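PDB 5A29: exopolygalacturonate lyase from Vibrio vulnificus, which probably cleaves the polygalacturonate chains of pectin by metal-assisted beta-elimination, as a member of polysaccharide lyase family 2. Local coordinates for residues R77-S82 / F135-T140; I81-N86 / G547-E552; G131-V136 / G145-N150; S151-K156 / G197-N202. All coordinates share one frame; numbering follows the deposited sequence.

Interaction 1: R77-S82 / F135-T140; sequences RTATIS and FVNLDT
Ser82 and Val136 form a hydrogen-bonded antiparallel pair between strands 78-82 and 135-137, their N and O atoms exchanging two bonds (Ser82 N to Val136 O, Val136 N to Ser82 O); the next pair, Ile81 with Asn137, is non-hydrogen-bonded. One more backbone link, Leu138 N to Thr80 O, is short and straight at 2.8 Å and 170° at the hydrogen, and beyond it the second chain leaves the sheet. Thr80 works with both branches. At chi1 -61° its CG2 swings against Leu138 CB, 3.6 Å away, while OG1 stays beside the backbone N and gives its proton to Asp139 OD2 at 2.8 Å, meeting the carboxylate from above its plane. The other oxygen of Asp139 is bonded to Ser49. Asn137 OD1 accepts twice: Asp139 N comes to it in the carbonyl plane, making an Asx turn, and Thr140 N from above that plane, completing the wider Asx motif. A water held by Thr80 N also donates to Asn137 OD1 and to Asp139 OD2. The Asn137 ND2 end lies 3.2 Å from Ala79 CB and bonds to Glu144, which also forms a salt bridge with Arg77. Phe135 receives Ile81 over one face, with Ile81 CG1 4.2 Å from the ring centroid in a CH-pi contact, and has Ala79 CB at its edge. Two neighbouring strands of a four-stranded antiparallel sheet are thus joined by backbone bonds plus a polar cluster where the second one ends. With Thr80, Ser49 and the water all bonded to its carboxylate, Asp139 is probably kept ionised.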
# COMPACT_ATOMS: atom_id res chain seq x y z
N ARG A 77 -6.87 -21.94 -21.21
CA ARG A 77 -6.22 -22.64 -20.11
C ARG A 77 -6.44 -21.87 -18.78
O ARG A 77 -6.53 -20.63 -18.77
CB ARG A 77 -4.72 -22.77 -20.35
CG ARG A 77 -4.01 -23.63 -19.33
CD ARG A 77 -2.53 -23.87 -19.62
NE ARG A 77 -1.65 -22.72 -19.34
CZ ARG A 77 -1.04 -22.45 -18.18
NH1 ARG A 77 -1.22 -23.19 -17.09
NH2 ARG A 77 -0.26 -21.39 -18.08
N THR A 78 -6.61 -22.62 -17.70
CA THR A 78 -6.83 -22.01 -16.36
C THR A 78 -5.71 -22.44 -15.44
O THR A 78 -5.16 -23.55 -15.58
CB THR A 78 -8.17 -22.38 -15.72
OG1 THR A 78 -8.23 -23.79 -15.56
CG2 THR A 78 -9.35 -21.88 -16.55
N ALA A 79 -5.27 -21.51 -14.58
CA ALA A 79 -4.28 -21.85 -13.58
C ALA A 79 -4.74 -21.31 -12.22
O ALA A 79 -5.05 -20.13 -12.08
CB ALA A 79 -2.89 -21.32 -13.94
N THR A 80 -4.78 -22.20 -11.25
CA THR A 80 -5.16 -21.82 -9.90
C THR A 80 -4.04 -20.96 -9.31
O THR A 80 -2.89 -21.38 -9.29
CB THR A 80 -5.34 -23.09 -9.04
OG1 THR A 80 -6.39 -23.87 -9.65
CG2 THR A 80 -5.81 -22.70 -7.65
N ILE A 81 -4.42 -19.81 -8.73
CA ILE A 81 -3.40 -18.77 -8.34
C ILE A 81 -2.89 -18.98 -6.94
O ILE A 81 -3.69 -19.04 -5.99
CB ILE A 81 -4.03 -17.35 -8.43
CG1 ILE A 81 -4.49 -17.11 -9.85
CG2 ILE A 81 -2.99 -16.28 -7.96
CD1 ILE A 81 -5.54 -16.04 -10.01
N SER A 82 -1.58 -19.13 -6.78
CA SER A 82 -0.92 -18.89 -5.49
C SER A 82 0.17 -17.77 -5.63
O SER A 82 1.27 -18.01 -6.14
CB SER A 82 -0.28 -20.17 -5.02
OG SER A 82 0.35 -20.04 -3.76
N PHE A 135 3.35 -15.66 -10.61
CA PHE A 135 2.81 -16.40 -9.46
C PHE A 135 3.03 -17.91 -9.64
O PHE A 135 3.51 -18.35 -10.69
CB PHE A 135 1.31 -16.04 -9.23
CG PHE A 135 0.37 -16.51 -10.33
CD1 PHE A 135 -0.18 -17.81 -10.31
CD2 PHE A 135 -0.01 -15.65 -11.35
CE1 PHE A 135 -1.09 -18.25 -11.29
CE2 PHE A 135 -0.91 -16.08 -12.35
CZ PHE A 135 -1.44 -17.38 -12.33
N VAL A 136 2.66 -18.69 -8.63
CA VAL A 136 2.84 -20.16 -8.67
C VAL A 136 1.48 -20.85 -8.95
O VAL A 136 0.46 -20.46 -8.37
CB VAL A 136 3.44 -20.65 -7.36
CG1 VAL A 136 3.70 -22.18 -7.42
CG2 VAL A 136 4.80 -19.96 -7.13
N ASN A 137 1.43 -21.78 -9.92
CA ASN A 137 0.25 -22.62 -10.15
C ASN A 137 0.01 -23.49 -8.90
O ASN A 137 0.87 -24.32 -8.54
CB ASN A 137 0.44 -23.52 -11.41
CG ASN A 137 -0.87 -24.18 -11.87
OD1 ASN A 137 -1.57 -24.81 -11.07
ND2 ASN A 137 -1.24 -23.97 -13.12
N LEU A 138 -1.12 -23.29 -8.19
CA LEU A 138 -1.30 -24.00 -6.89
C LEU A 138 -1.40 -25.57 -7.07
O LEU A 138 -0.98 -26.36 -6.20
CB LEU A 138 -2.61 -23.49 -6.19
CG LEU A 138 -2.84 -24.00 -4.76
CD1 LEU A 138 -1.92 -23.39 -3.71
CD2 LEU A 138 -4.29 -23.72 -4.34
N ASP A 139 -1.92 -25.97 -8.22
CA ASP A 139 -2.15 -27.40 -8.52
C ASP A 139 -0.94 -28.08 -9.15
O ASP A 139 -0.77 -29.28 -8.97
CB ASP A 139 -3.31 -27.54 -9.48
CG ASP A 139 -4.58 -27.00 -8.92
OD1 ASP A 139 -4.79 -27.06 -7.69
OD2 ASP A 139 -5.38 -26.45 -9.71
N THR A 140 -0.14 -27.36 -9.92
CA THR A 140 1.00 -28.03 -10.62
C THR A 140 2.35 -27.61 -10.08
O THR A 140 3.33 -28.30 -10.29
CB THR A 140 0.98 -27.83 -12.14
OG1 THR A 140 1.12 -26.45 -12.44
CG2 THR A 140 -0.28 -28.36 -12.79
O HOH W 1 -2.96 -25.43 -14.68
O HOH W 2 -4.26 -25.03 -11.92

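Interaction 2: I81-N86 / G547-E552; sequences ISNFAN and GYIHGE
Asn86 OD1 and Tyr548 O are bridged by a single water, which donates to both, at 2.6 Å to Asn86 OD1 and at 2.7 Å to Tyr548 O. The same Asn86 OD1 rests against Gly547 CA at 3.2 Å, where the two backbones come closest. Tyr548 N is 3.3 Å from Asn86 OD1 but badly angled for a bond, leaving the water as the polar link here. Asn86 ND2 turns the other way, to Asp59. Past Tyr548, Ile549 pushes its CG1-CD1 arm, which chi1 -56° places opposite its own carbonyl carbon, in among three side chains. CD1 meets Ile81 CG2 tip to tip at 3.4 Å, tighter than ordinary van der Waals contact. CG1 packs against two amide nitrogens, Asn83 ND2 at 3.5 Å and Asn86 ND2 at 3.6 Å. Asn83 OD1 accepts from Ala85 N in an Asx turn at the start of the short 3-10 segment 84-85. Tyr548 leaves the backbone on the side away from 81-86, and its hydroxyl is bonded to Glu154 of the manganese site. Both ND2 groups find their acceptors outside the contact, Gly131 O for Asn83 and Asp59 for Asn86, and the same two nitrogens lie against the Ile549 arm. The end of strand 78-82 is thus joined to the loop 547-552 behind the metal site by one tight isoleucine pair, amide nitrogens laid on that arm, and a water bridge.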
# COMPACT_ATOMS: atom_id res chain seq x y z
N ILE A 81 -4.42 -19.81 -8.73
CA ILE A 81 -3.40 -18.77 -8.34
C ILE A 81 -2.89 -18.98 -6.94
O ILE A 81 -3.69 -19.04 -5.99
CB ILE A 81 -4.03 -17.35 -8.43
CG1 ILE A 81 -4.49 -17.11 -9.85
CG2 ILE A 81 -2.99 -16.28 -7.96
CD1 ILE A 81 -5.54 -16.04 -10.01
N SER A 82 -1.58 -19.13 -6.78
CA SER A 82 -0.92 -18.89 -5.49
C SER A 82 0.17 -17.77 -5.63
O SER A 82 1.27 -18.01 -6.14
CB SER A 82 -0.28 -20.17 -5.02
OG SER A 82 0.35 -20.04 -3.76
N ASN A 83 -0.12 -16.58 -5.11
CA ASN A 83 0.82 -15.43 -5.24
C ASN A 83 1.12 -14.94 -3.84
O ASN A 83 0.30 -14.28 -3.24
CB ASN A 83 0.14 -14.35 -6.10
CG ASN A 83 1.12 -13.24 -6.52
OD1 ASN A 83 2.06 -12.96 -5.81
ND2 ASN A 83 0.87 -12.62 -7.63
N PHE A 84 2.29 -15.29 -3.32
CA PHE A 84 2.70 -15.03 -1.97
C PHE A 84 2.73 -13.53 -1.68
O PHE A 84 2.51 -13.16 -0.51
CB PHE A 84 4.07 -15.68 -1.70
CG PHE A 84 4.49 -15.73 -0.26
CD1 PHE A 84 3.68 -16.32 0.73
CD2 PHE A 84 5.73 -15.24 0.13
CE1 PHE A 84 4.08 -16.44 2.05
CE2 PHE A 84 6.15 -15.31 1.44
CZ PHE A 84 5.33 -15.95 2.43
N ALA A 85 2.88 -12.68 -2.72
CA ALA A 85 2.87 -11.20 -2.54
C ALA A 85 1.43 -10.68 -2.14
O ALA A 85 1.28 -9.57 -1.62
CB ALA A 85 3.33 -10.51 -3.82
N ASN A 86 0.40 -11.49 -2.41
CA ASN A 86 -1.00 -11.16 -2.12
C ASN A 86 -1.51 -11.85 -0.81
O ASN A 86 -2.73 -12.04 -0.65
CB ASN A 86 -1.92 -11.65 -3.29
CG ASN A 86 -1.59 -10.94 -4.62
OD1 ASN A 86 -0.84 -9.97 -4.63
ND2 ASN A 86 -2.14 -11.43 -5.72
N GLY A 547 -1.80 -6.16 -2.90
CA GLY A 547 -1.26 -6.81 -4.11
C GLY A 547 -2.33 -6.91 -5.20
O GLY A 547 -3.47 -6.48 -4.99
N TYR A 548 -1.91 -7.36 -6.40
CA TYR A 548 -2.80 -7.49 -7.57
C TYR A 548 -1.97 -8.34 -8.57
O TYR A 548 -0.76 -8.62 -8.33
CB TYR A 548 -3.22 -6.14 -8.22
CG TYR A 548 -2.00 -5.40 -8.74
CD1 TYR A 548 -1.25 -4.59 -7.87
CD2 TYR A 548 -1.49 -5.64 -10.06
CE1 TYR A 548 -0.08 -3.96 -8.28
CE2 TYR A 548 -0.29 -5.05 -10.46
CZ TYR A 548 0.40 -4.20 -9.58
OH TYR A 548 1.57 -3.53 -9.98
N ILE A 549 -2.66 -8.82 -9.63
CA ILE A 549 -2.00 -9.55 -10.71
C ILE A 549 -2.49 -8.89 -11.98
O ILE A 549 -3.68 -8.59 -12.11
CB ILE A 549 -2.37 -11.07 -10.70
CG1 ILE A 549 -2.01 -11.62 -9.30
CG2 ILE A 549 -1.63 -11.87 -11.81
CD1 ILE A 549 -2.30 -13.11 -9.10
N HIS A 550 -1.56 -8.66 -12.92
CA HIS A 550 -1.86 -7.93 -14.12
C HIS A 550 -1.35 -8.75 -15.33
O HIS A 550 -0.18 -9.15 -15.37
CB HIS A 550 -1.11 -6.61 -14.06
CG HIS A 550 -1.43 -5.70 -15.20
ND1 HIS A 550 -0.50 -4.80 -15.72
CD2 HIS A 550 -2.55 -5.56 -15.95
CE1 HIS A 550 -1.06 -4.15 -16.73
NE2 HIS A 550 -2.30 -4.58 -16.88
N GLY A 551 -2.22 -8.98 -16.30
CA GLY A 551 -1.81 -9.66 -17.56
C GLY A 551 -3.03 -9.77 -18.46
O GLY A 551 -3.94 -8.93 -18.39
N GLU A 552 -3.04 -10.80 -19.31
CA GLU A 552 -4.18 -11.01 -20.22
C GLU A 552 -5.12 -12.05 -19.58
O GLU A 552 -4.70 -13.16 -19.24
CB GLU A 552 -3.73 -11.54 -21.62
CG GLU A 552 -2.85 -10.57 -22.44
CD GLU A 552 -1.34 -10.63 -22.09
OE1 GLU A 552 -0.75 -11.73 -21.84
OE2 GLU A 552 -0.71 -9.54 -22.11
O HOH W 3 0.95 -9.06 -6.24

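Interaction 3: G131-V136 / G145-N150; sequences GGHRFV and GPQNKN. With MN (manganese (II) ion), chain C.
This contact belongs to the manganese site: His133, one of the metal's ligands, sits beneath the turn 147-150. Its NE2 binds the manganese at 2.1 Å, and Glu154 and His196 are further ligands. With chi1 -67° CG lies opposite the carbonyl carbon, which carries the ring to the turn, and chi2 -49° presents one face to two amide ends, which meet it near its rim. Gln147 OE1 stands 3.1 Å above the ring plane, nearest to His133 CE1, and Asn150 ND2 stands 3.2 Å above it, nearest to CD2. The amide planes lean differently, the one of Gln147 closer to parallel with the ring than that of Asn150. A hydrogen bond from Asn150 ND2 to Gln147 OE1 is modelled between them, but its very short length is doubtful. The backbone bond from Asn150 N to Gln147 O closes the type II turn. Below it, Gln147 N donates to a water that lies 2.7 Å from His133 O and 2.8 Å from Asn150 O. Pro146 packs beside the histidine: its CD lies 3.5 Å from His133 O and 3.9 Å from Phe135 CE2, carrying the contact on into the start of strand 135-137. The far nitrogen, His133 ND1, bonds His550 O while NE2 faces the metal, which together with the amides over the face probably limits rotation of the ring. Gln147 and Asn150 act as a second shell round the ligand, touching the imidazole by its face and leaving its metal-binding lone pair alone.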
# COMPACT_ATOMS: atom_id res chain seq x y z
N GLY A 131 4.19 -11.38 -7.05
CA GLY A 131 4.02 -9.98 -7.46
C GLY A 131 3.10 -9.83 -8.64
O GLY A 131 2.30 -10.72 -8.97
N GLY A 132 3.17 -8.66 -9.25
CA GLY A 132 2.18 -8.24 -10.25
C GLY A 132 2.15 -9.06 -11.54
O GLY A 132 1.12 -9.06 -12.25
N HIS A 133 3.25 -9.73 -11.88
CA HIS A 133 3.36 -10.41 -13.21
C HIS A 133 3.98 -11.76 -13.04
O HIS A 133 4.51 -12.33 -14.01
CB HIS A 133 4.28 -9.60 -14.16
CG HIS A 133 3.75 -8.27 -14.59
ND1 HIS A 133 2.49 -8.07 -15.08
CD2 HIS A 133 4.36 -7.06 -14.63
CE1 HIS A 133 2.33 -6.79 -15.40
NE2 HIS A 133 3.46 -6.16 -15.14
N ARG A 134 3.94 -12.33 -11.82
CA ARG A 134 4.41 -13.70 -11.65
C ARG A 134 3.72 -14.39 -10.46
O ARG A 134 3.64 -13.82 -9.38
CB ARG A 134 5.93 -13.76 -11.34
CG ARG A 134 6.60 -15.06 -11.85
CD ARG A 134 6.76 -14.94 -13.37
NE ARG A 134 7.02 -16.19 -14.09
CZ ARG A 134 8.22 -16.73 -14.16
NH1 ARG A 134 9.21 -16.18 -13.47
NH2 ARG A 134 8.42 -17.84 -14.88
N PHE A 135 3.35 -15.66 -10.61
CA PHE A 135 2.81 -16.40 -9.46
C PHE A 135 3.03 -17.91 -9.64
O PHE A 135 3.51 -18.35 -10.69
CB PHE A 135 1.31 -16.04 -9.23
CG PHE A 135 0.37 -16.51 -10.33
CD1 PHE A 135 -0.18 -17.81 -10.31
CD2 PHE A 135 -0.01 -15.65 -11.35
CE1 PHE A 135 -1.09 -18.25 -11.29
CE2 PHE A 135 -0.91 -16.08 -12.35
CZ PHE A 135 -1.44 -17.38 -12.33
N VAL A 136 2.66 -18.69 -8.63
CA VAL A 136 2.84 -20.16 -8.67
C VAL A 136 1.48 -20.85 -8.95
O VAL A 136 0.46 -20.46 -8.37
CB VAL A 136 3.44 -20.65 -7.36
CG1 VAL A 136 3.70 -22.18 -7.42
CG2 VAL A 136 4.80 -19.96 -7.13
N GLY A 145 3.01 -16.88 -15.74
CA GLY A 145 3.28 -15.51 -16.21
C GLY A 145 1.99 -15.03 -16.83
O GLY A 145 1.71 -15.33 -17.99
N PRO A 146 1.16 -14.30 -16.07
CA PRO A 146 -0.17 -13.86 -16.54
C PRO A 146 -0.07 -12.96 -17.77
O PRO A 146 -1.04 -12.82 -18.55
CB PRO A 146 -0.73 -13.05 -15.35
CG PRO A 146 0.47 -12.76 -14.48
CD PRO A 146 1.42 -13.91 -14.67
N GLN A 147 1.09 -12.31 -17.90
CA GLN A 147 1.35 -11.40 -19.00
C GLN A 147 2.39 -12.03 -19.95
O GLN A 147 3.59 -12.11 -19.59
CB GLN A 147 1.90 -10.04 -18.51
CG GLN A 147 1.93 -9.00 -19.61
CD GLN A 147 1.95 -7.62 -19.03
OE1 GLN A 147 2.98 -7.20 -18.47
NE2 GLN A 147 0.81 -6.92 -19.11
N ASN A 148 1.93 -12.39 -21.15
CA ASN A 148 2.81 -12.93 -22.20
C ASN A 148 4.08 -12.09 -22.45
O ASN A 148 3.97 -10.86 -22.63
CB ASN A 148 2.04 -13.04 -23.51
CG ASN A 148 2.80 -13.85 -24.55
OD1 ASN A 148 3.37 -14.91 -24.24
ND2 ASN A 148 2.85 -13.35 -25.78
N LYS A 149 5.25 -12.76 -22.43
CA LYS A 149 6.58 -12.17 -22.67
C LYS A 149 6.98 -11.16 -21.60
O LYS A 149 7.84 -10.31 -21.81
CB LYS A 149 6.66 -11.48 -24.04
CG LYS A 149 6.44 -12.39 -25.25
CD LYS A 149 6.57 -11.57 -26.52
CE LYS A 149 5.29 -11.57 -27.36
NZ LYS A 149 5.00 -12.91 -27.94
N ASN A 150 6.33 -11.25 -20.44
CA ASN A 150 6.65 -10.33 -19.36
C ASN A 150 6.61 -11.04 -18.01
O ASN A 150 5.93 -10.61 -17.08
CB ASN A 150 5.72 -9.10 -19.38
CG ASN A 150 6.24 -7.97 -18.49
OD1 ASN A 150 7.44 -7.76 -18.45
ND2 ASN A 150 5.36 -7.31 -17.73
MN MN C . 3.77 -4.06 -15.07
O HOH W 4 3.81 -12.46 -16.66
O HOH W 5 1.66 -3.85 -14.27

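Interaction 4: S151-K156 / G197-N202; sequences SVHELK and GSYSKN. With MN (manganese (II) ion), chain C; SRT (S,R meso-tartaric acid), chain R; EDO (1,2-ethanediol), chain E.
Tyr199, with chi1 -69°, has its CG opposite its own carbonyl carbon, and this lays the phenol along the backbone of 151-153; His153, with CG opposite its backbone N (chi1 175°), crosses it at about a right angle. Tyr199 CE2 touches Val152 C at 3.4 Å, and Ser151 O lies in the ring plane at the edge, 3.6 Å from CD2. The hydroxyl rests on His153 CB at 3.7 Å and is bonded to Phe128 O. Next to the ring the chains form a single antiparallel bridge: His153 N gives to a lone pair of Gly197 O at 2.8 Å, and Gly197 N returns a bond of 2.7 Å to His153 O. Val152 CB leans on the same Gly197 O, and a water joins Ser151 O to Tyr199 N. The bridge holds Gly197, next to the ligand His196, beside the extended loop that carries Glu154. From there the extended Glu154 chain reaches the manganese with OE1 at 2.0 Å, while OE2 is bonded to Tyr548 OH and accepts from a metal-bound water. Two residues on, Lys156 stretches out fully and its NZ bonds tartrate O1 at 2.6 Å. The His153 imidazole is bonded through ND1 to His184 and through NE2 to Tyr176, both of helix 170-184; Leu155 packs on that helix too and on helix 234-250, while Lys156 touches Asn235 of the latter.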
# COMPACT_ATOMS: atom_id res chain seq x y z
N SER A 151 7.37 -12.13 -17.92
CA SER A 151 7.56 -12.84 -16.69
C SER A 151 8.63 -12.17 -15.83
O SER A 151 9.83 -12.52 -15.90
CB SER A 151 7.92 -14.31 -16.99
OG SER A 151 6.74 -14.88 -17.52
N VAL A 152 8.20 -11.19 -15.02
CA VAL A 152 9.13 -10.32 -14.35
C VAL A 152 8.67 -10.15 -12.89
O VAL A 152 7.54 -10.53 -12.56
CB VAL A 152 9.19 -8.96 -15.05
CG1 VAL A 152 9.77 -9.17 -16.46
CG2 VAL A 152 7.81 -8.26 -15.11
N HIS A 153 9.56 -9.62 -12.05
CA HIS A 153 9.25 -9.30 -10.64
C HIS A 153 8.72 -7.87 -10.57
O HIS A 153 9.48 -6.93 -10.91
CB HIS A 153 10.56 -9.41 -9.84
CG HIS A 153 10.44 -9.00 -8.40
ND1 HIS A 153 10.72 -7.73 -7.95
CD2 HIS A 153 10.09 -9.73 -7.30
CE1 HIS A 153 10.51 -7.67 -6.64
NE2 HIS A 153 10.16 -8.89 -6.22
N GLU A 154 7.45 -7.68 -10.14
CA GLU A 154 6.87 -6.35 -10.03
C GLU A 154 6.18 -6.18 -8.64
O GLU A 154 5.30 -6.97 -8.30
CB GLU A 154 5.80 -6.15 -11.10
CG GLU A 154 4.98 -4.85 -10.97
CD GLU A 154 4.05 -4.62 -12.13
OE1 GLU A 154 4.55 -4.39 -13.27
OE2 GLU A 154 2.75 -4.57 -11.98
N LEU A 155 6.55 -5.13 -7.92
CA LEU A 155 5.84 -4.69 -6.71
C LEU A 155 5.38 -3.24 -6.88
O LEU A 155 5.90 -2.47 -7.73
CB LEU A 155 6.76 -4.77 -5.48
CG LEU A 155 7.38 -6.12 -5.09
CD1 LEU A 155 8.04 -5.95 -3.75
CD2 LEU A 155 6.27 -7.15 -5.02
N LYS A 156 4.39 -2.87 -6.08
CA LYS A 156 3.85 -1.53 -6.14
C LYS A 156 3.13 -1.27 -4.82
O LYS A 156 1.95 -1.63 -4.69
CB LYS A 156 2.86 -1.39 -7.32
CG LYS A 156 2.33 0.03 -7.58
CD LYS A 156 1.16 -0.03 -8.58
CE LYS A 156 0.50 1.34 -8.81
NZ LYS A 156 -0.55 1.32 -9.90
N GLY A 197 11.29 -6.11 -12.77
CA GLY A 197 12.61 -6.60 -12.39
C GLY A 197 12.93 -7.95 -13.04
O GLY A 197 12.02 -8.86 -13.17
N SER A 198 14.17 -8.10 -13.52
CA SER A 198 14.47 -9.30 -14.29
C SER A 198 14.86 -10.48 -13.40
O SER A 198 15.73 -10.32 -12.53
CB SER A 198 15.65 -9.07 -15.28
OG SER A 198 15.90 -10.33 -15.88
N TYR A 199 14.26 -11.65 -13.62
CA TYR A 199 14.73 -12.87 -12.93
C TYR A 199 16.14 -13.34 -13.44
O TYR A 199 16.71 -14.24 -12.84
CB TYR A 199 13.70 -14.02 -12.96
CG TYR A 199 12.46 -13.74 -12.11
CD1 TYR A 199 12.53 -13.78 -10.70
CD2 TYR A 199 11.27 -13.34 -12.70
CE1 TYR A 199 11.40 -13.53 -9.91
CE2 TYR A 199 10.14 -13.06 -11.92
CZ TYR A 199 10.22 -13.13 -10.53
OH TYR A 199 9.13 -12.81 -9.76
N SER A 200 16.68 -12.70 -14.47
CA SER A 200 18.05 -12.99 -14.97
C SER A 200 19.09 -11.99 -14.49
O SER A 200 20.21 -12.05 -14.94
CB SER A 200 18.09 -12.88 -16.49
OG SER A 200 17.11 -13.70 -17.06
N LYS A 201 18.72 -11.00 -13.68
CA LYS A 201 19.68 -10.00 -13.25
C LYS A 201 20.61 -10.70 -12.29
O LYS A 201 20.12 -11.45 -11.45
CB LYS A 201 18.94 -8.83 -12.57
CG LYS A 201 19.85 -7.77 -11.99
CD LYS A 201 20.10 -6.70 -13.05
CE LYS A 201 21.21 -5.74 -12.59
NZ LYS A 201 21.63 -4.98 -13.79
N ASN A 202 21.93 -10.49 -12.36
CA ASN A 202 22.82 -11.10 -11.34
C ASN A 202 22.76 -10.51 -9.93
O ASN A 202 22.74 -9.32 -9.76
CB ASN A 202 24.29 -11.09 -11.82
CG ASN A 202 24.46 -11.89 -13.10
OD1 ASN A 202 24.69 -13.09 -13.07
ND2 ASN A 202 24.21 -11.24 -14.22
MN MN C . 3.77 -4.06 -15.07
O1 SRT R . -2.98 1.67 -9.09
O11 SRT R . -2.33 0.95 -7.16
C1 SRT R . -3.15 1.55 -7.87
C2 SRT R . -4.38 2.23 -7.29
O2 SRT R . -5.55 1.44 -7.22
C3 SRT R . -4.02 2.91 -5.98
O3 SRT R . -3.17 3.98 -6.44
C4 SRT R . -5.27 3.34 -5.25
O4 SRT R . -5.63 2.53 -4.36
O41 SRT R . -5.95 4.37 -5.57
C1 EDO E . 10.34 -0.77 -7.22
O1 EDO E . 9.50 -0.72 -6.04
C2 EDO E . 9.34 -0.95 -8.35
O2 EDO E . 8.76 -2.29 -8.28
O HOH W 6 12.42 -11.92 -16.03
O HOH W 5 1.66 -3.85 -14.27

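The four contacts run from a small antiparallel sheet to the manganese site. Interactions 1 and 2 share Ile81 and Ser82 of strand 78-82, their centres about 10 Å apart; interactions 1 and 3 share Phe135 and Val136 of strand 135-137. Interaction 3 lies about 8 Å from interaction 2 and about 10 Å from interaction 4, centre to centre, and brings His133 to the metal that Glu154 of interaction 4 also binds. Along the chain, interactions 3 and 4 lie between the two segments of interaction 2, some 460 residues apart. Segment 547-552, near the C-terminus, thus adds second-shell partners, Tyr548 and His550, to metal ligands drawn from 133-196, with the sheet behind them.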